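Long-range contact in dihydrodipicolinate synthase family protein (Sinorhizobium meliloti, PDB 4DNH), which is of unknown function but has the closed eight-stranded barrel of the dihydrodipicolinate synthase family, which suggests an aldolase- or lyase-type enzyme: residues A157-Y171 against M194-A206. Numbering follows the deposited sequence.
Sequences ASRALAAAAKGPEDY and MFDPALEGYWGNA
In this TIM barrel, Tyr-171 and Tyr-202 join two neighbouring beta-alpha connections, the one after strand 153-155 and the one after strand 186-191. The rings form a T-shaped pair, planes 76° apart. CE2 of Tyr-171 points at the centre of the Tyr-202 face, 3.6 Å from Tyr-202 CE1. Ala-157 CB lies over the opposite face in a CH-pi contact, 3.9 Å from the ring centroid, so the Tyr-202 ring is clamped on both sides. With CG anti to the backbone N (chi1 -153°), Tyr-202 reaches the start of helix 159-164. There its OH accepts from Ser-158 N at 3.2 Å, and it also hydrogen-bonds Tyr-175 OH. Ser-158 is the N-cap: its OG accepts from Leu-161 N. Over one face of the Tyr-171 ring sits the backbone N of Trp-203, off-centre. The CA of Gly-204 lies 4.0 Å from Pro-168 N. Ala-162 CB rests 3.5 Å from Ala-198 O, and one water donates to both Arg-159 O and Ala-198 O. At the other end of the contact, Arg-159 and Asp-196 form a salt bridge. The guanidinium of Arg-159 and the carboxylate of Asp-196 have planes 78° apart, and Asp-196 OD2 lies at the guanidinium edge, beside Arg-159 NE.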
# COMPACT_ATOMS: atom_id res chain seq x y z
N ALA A 157 -9.58 1.13 -8.92
CA ALA A 157 -11.01 0.85 -9.00
C ALA A 157 -11.76 2.15 -8.78
O ALA A 157 -11.24 3.07 -8.16
CB ALA A 157 -11.41 -0.19 -7.97
N SER A 158 -12.98 2.22 -9.30
CA SER A 158 -13.73 3.47 -9.36
C SER A 158 -15.03 3.42 -8.55
O SER A 158 -15.90 2.56 -8.76
CB SER A 158 -13.97 3.82 -10.84
OG SER A 158 -15.11 4.65 -11.04
N ARG A 159 -15.14 4.36 -7.60
CA ARG A 159 -16.30 4.53 -6.71
C ARG A 159 -17.57 4.74 -7.55
O ARG A 159 -18.58 4.09 -7.33
CB ARG A 159 -16.04 5.75 -5.80
CG ARG A 159 -16.07 5.59 -4.27
CD ARG A 159 -14.96 4.67 -3.77
NE ARG A 159 -14.04 5.11 -2.69
CZ ARG A 159 -14.00 6.25 -2.00
NH1 ARG A 159 -13.04 6.40 -1.09
NH2 ARG A 159 -14.88 7.24 -2.19
N ALA A 160 -17.51 5.64 -8.55
CA ALA A 160 -18.69 6.01 -9.35
C ALA A 160 -19.20 4.87 -10.23
O ALA A 160 -20.41 4.74 -10.47
CB ALA A 160 -18.38 7.23 -10.21
N LEU A 161 -18.26 4.05 -10.70
CA LEU A 161 -18.58 2.87 -11.51
C LEU A 161 -19.24 1.76 -10.67
O LEU A 161 -20.23 1.17 -11.11
CB LEU A 161 -17.33 2.37 -12.25
CG LEU A 161 -17.47 1.16 -13.18
CD1 LEU A 161 -18.37 1.42 -14.39
CD2 LEU A 161 -16.10 0.68 -13.62
N ALA A 162 -18.72 1.51 -9.46
CA ALA A 162 -19.34 0.54 -8.54
C ALA A 162 -20.82 0.85 -8.21
O ALA A 162 -21.59 -0.05 -7.90
CB ALA A 162 -18.53 0.39 -7.26
N ALA A 163 -21.19 2.13 -8.29
CA ALA A 163 -22.55 2.61 -8.06
C ALA A 163 -23.38 2.76 -9.33
O ALA A 163 -24.60 2.73 -9.28
CB ALA A 163 -22.51 3.93 -7.31
N ALA A 164 -22.72 2.93 -10.48
CA ALA A 164 -23.47 3.10 -11.73
C ALA A 164 -23.65 1.79 -12.51
O ALA A 164 -24.65 1.63 -13.21
CB ALA A 164 -22.83 4.16 -12.60
N ALA A 165 -22.70 0.88 -12.38
CA ALA A 165 -22.68 -0.37 -13.16
C ALA A 165 -23.94 -1.21 -12.96
O ALA A 165 -24.30 -1.53 -11.84
CB ALA A 165 -21.44 -1.18 -12.84
N LYS A 166 -24.59 -1.58 -14.05
CA LYS A 166 -25.81 -2.40 -13.96
C LYS A 166 -25.51 -3.89 -14.17
O LYS A 166 -26.42 -4.69 -14.37
CB LYS A 166 -26.90 -1.86 -14.90
CG LYS A 166 -27.44 -0.52 -14.43
CD LYS A 166 -28.53 0.05 -15.32
CE LYS A 166 -29.11 1.31 -14.67
NZ LYS A 166 -30.26 1.86 -15.42
N GLY A 167 -24.23 -4.24 -14.07
CA GLY A 167 -23.76 -5.62 -14.22
C GLY A 167 -22.32 -5.70 -14.71
O GLY A 167 -21.62 -4.69 -14.77
N PRO A 168 -21.87 -6.92 -15.06
CA PRO A 168 -20.51 -7.15 -15.56
C PRO A 168 -20.18 -6.39 -16.86
O PRO A 168 -19.04 -5.96 -17.05
CB PRO A 168 -20.49 -8.67 -15.82
CG PRO A 168 -21.58 -9.23 -14.98
CD PRO A 168 -22.65 -8.17 -14.99
N GLU A 169 -21.18 -6.20 -17.72
CA GLU A 169 -20.96 -5.66 -19.07
C GLU A 169 -20.46 -4.21 -19.09
O GLU A 169 -19.75 -3.80 -20.01
CB GLU A 169 -22.22 -5.83 -19.94
CG GLU A 169 -23.41 -4.94 -19.61
CD GLU A 169 -24.15 -5.32 -18.33
OE1 GLU A 169 -24.17 -6.52 -17.97
OE2 GLU A 169 -24.72 -4.41 -17.69
N ASP A 170 -20.82 -3.44 -18.06
CA ASP A 170 -20.35 -2.07 -17.93
C ASP A 170 -18.86 -2.01 -17.55
O ASP A 170 -18.12 -1.14 -18.03
CB ASP A 170 -21.21 -1.31 -16.92
CG ASP A 170 -22.62 -1.04 -17.44
OD1 ASP A 170 -22.79 -0.85 -18.66
OD2 ASP A 170 -23.56 -1.00 -16.62
N TYR A 171 -18.42 -2.94 -16.73
CA TYR A 171 -17.00 -3.04 -16.41
C TYR A 171 -16.21 -3.41 -17.65
O TYR A 171 -15.11 -2.91 -17.86
CB TYR A 171 -16.76 -4.07 -15.33
CG TYR A 171 -17.28 -3.65 -13.99
CD1 TYR A 171 -18.60 -3.92 -13.61
CD2 TYR A 171 -16.45 -2.97 -13.10
CE1 TYR A 171 -19.07 -3.52 -12.38
CE2 TYR A 171 -16.92 -2.58 -11.87
CZ TYR A 171 -18.22 -2.86 -11.51
OH TYR A 171 -18.66 -2.46 -10.28
N MSE A 194 -13.17 -4.08 2.42
CA MSE A 194 -12.68 -3.82 3.77
C MSE A 194 -11.77 -2.61 3.74
O MSE A 194 -11.62 -1.91 4.75
CB MSE A 194 -11.98 -5.04 4.35
CG MSE A 194 -12.27 -6.21 3.43
SE MSE A 194 -10.76 -6.38 2.17
CE MSE A 194 -10.28 -8.01 3.15
N PHE A 195 -11.16 -2.37 2.58
CA PHE A 195 -10.37 -1.18 2.36
C PHE A 195 -11.24 0.00 1.91
O PHE A 195 -11.02 1.16 2.34
CB PHE A 195 -9.23 -1.46 1.37
CG PHE A 195 -8.21 -2.45 1.87
CD1 PHE A 195 -7.27 -2.07 2.83
CD2 PHE A 195 -8.19 -3.75 1.39
CE1 PHE A 195 -6.33 -2.98 3.30
CE2 PHE A 195 -7.25 -4.66 1.85
CZ PHE A 195 -6.32 -4.28 2.80
N ASP A 196 -12.22 -0.28 1.06
CA ASP A 196 -13.14 0.74 0.58
C ASP A 196 -14.55 0.17 0.47
O ASP A 196 -14.85 -0.57 -0.48
CB ASP A 196 -12.68 1.32 -0.76
CG ASP A 196 -13.19 2.75 -1.00
OD1 ASP A 196 -14.31 3.10 -0.55
OD2 ASP A 196 -12.46 3.53 -1.65
N PRO A 197 -15.41 0.49 1.45
CA PRO A 197 -16.78 -0.04 1.43
C PRO A 197 -17.55 0.38 0.17
O PRO A 197 -18.38 -0.37 -0.31
CB PRO A 197 -17.42 0.55 2.70
CG PRO A 197 -16.26 0.88 3.58
CD PRO A 197 -15.15 1.30 2.65
N ALA A 198 -17.24 1.55 -0.39
CA ALA A 198 -17.91 2.01 -1.61
C ALA A 198 -17.49 1.26 -2.90
O ALA A 198 -18.01 1.54 -3.99
CB ALA A 198 -17.76 3.53 -1.78
N LEU A 199 -16.59 0.29 -2.77
CA LEU A 199 -16.20 -0.56 -3.90
C LEU A 199 -16.88 -1.93 -3.85
O LEU A 199 -16.36 -2.92 -4.35
CB LEU A 199 -14.69 -0.70 -3.98
CG LEU A 199 -14.00 0.60 -4.36
CD1 LEU A 199 -12.51 0.36 -4.52
CD2 LEU A 199 -14.61 1.18 -5.63
N GLU A 200 -18.07 -1.93 -3.26
CA GLU A 200 -18.88 -3.11 -3.02
C GLU A 200 -19.38 -3.79 -4.31
O GLU A 200 -20.05 -3.17 -5.15
CB GLU A 200 -20.07 -2.73 -2.11
CG GLU A 200 -20.87 -1.51 -2.56
CD GLU A 200 -21.91 -1.04 -1.54
OE1 GLU A 200 -22.41 -1.87 -0.74
OE2 GLU A 200 -22.23 0.17 -1.54
N GLY A 201 -19.03 -5.07 -4.46
CA GLY A 201 -19.41 -5.86 -5.64
C GLY A 201 -18.75 -5.42 -6.94
O GLY A 201 -19.40 -5.42 -7.99
N TYR A 202 -17.48 -5.05 -6.87
CA TYR A 202 -16.74 -4.61 -8.05
C TYR A 202 -16.59 -5.74 -9.09
O TYR A 202 -16.46 -6.91 -8.72
CB TYR A 202 -15.38 -4.01 -7.67
CG TYR A 202 -14.87 -2.98 -8.65
CD1 TYR A 202 -15.36 -1.68 -8.63
CD2 TYR A 202 -13.91 -3.32 -9.60
CE1 TYR A 202 -14.89 -0.73 -9.53
CE2 TYR A 202 -13.43 -2.38 -10.50
CZ TYR A 202 -13.93 -1.08 -10.47
OH TYR A 202 -13.46 -0.15 -11.37
N TRP A 203 -16.63 -5.36 -10.38
CA TRP A 203 -16.70 -6.26 -11.55
C TRP A 203 -18.10 -6.71 -11.91
O TRP A 203 -18.30 -7.34 -12.95
CB TRP A 203 -15.73 -7.44 -11.47
CG TRP A 203 -14.30 -7.01 -11.26
CD1 TRP A 203 -13.50 -7.25 -10.15
CD2 TRP A 203 -13.45 -6.21 -12.17
NE1 TRP A 203 -12.25 -6.69 -10.31
CE2 TRP A 203 -12.16 -6.06 -11.50
CE3 TRP A 203 -13.63 -5.66 -13.43
CZ2 TRP A 203 -11.11 -5.35 -12.07
CZ3 TRP A 203 -12.56 -4.95 -14.00
CH2 TRP A 203 -11.33 -4.81 -13.33
N GLY A 204 -19.07 -6.39 -11.06
CA GLY A 204 -20.47 -6.65 -11.34
C GLY A 204 -21.13 -7.78 -10.57
O GLY A 204 -22.29 -8.10 -10.81
N ASN A 205 -20.40 -8.40 -9.65
CA ASN A 205 -20.96 -9.46 -8.80
C ASN A 205 -20.57 -9.32 -7.33
O ASN A 205 -19.42 -9.00 -7.01
CB ASN A 205 -20.56 -10.84 -9.32
CG ASN A 205 -21.52 -11.92 -8.87
OD1 ASN A 205 -21.82 -12.07 -7.68
ND2 ASN A 205 -22.01 -12.70 -9.83
N ALA A 206 -21.53 -9.59 -6.45
CA ALA A 206 -21.30 -9.54 -5.00
C ALA A 206 -20.39 -10.69 -4.52
O ALA A 206 -19.75 -10.59 -3.46
CB ALA A 206 -22.62 -9.52 -4.25
O HOH W 1 -19.61 3.60 -4.76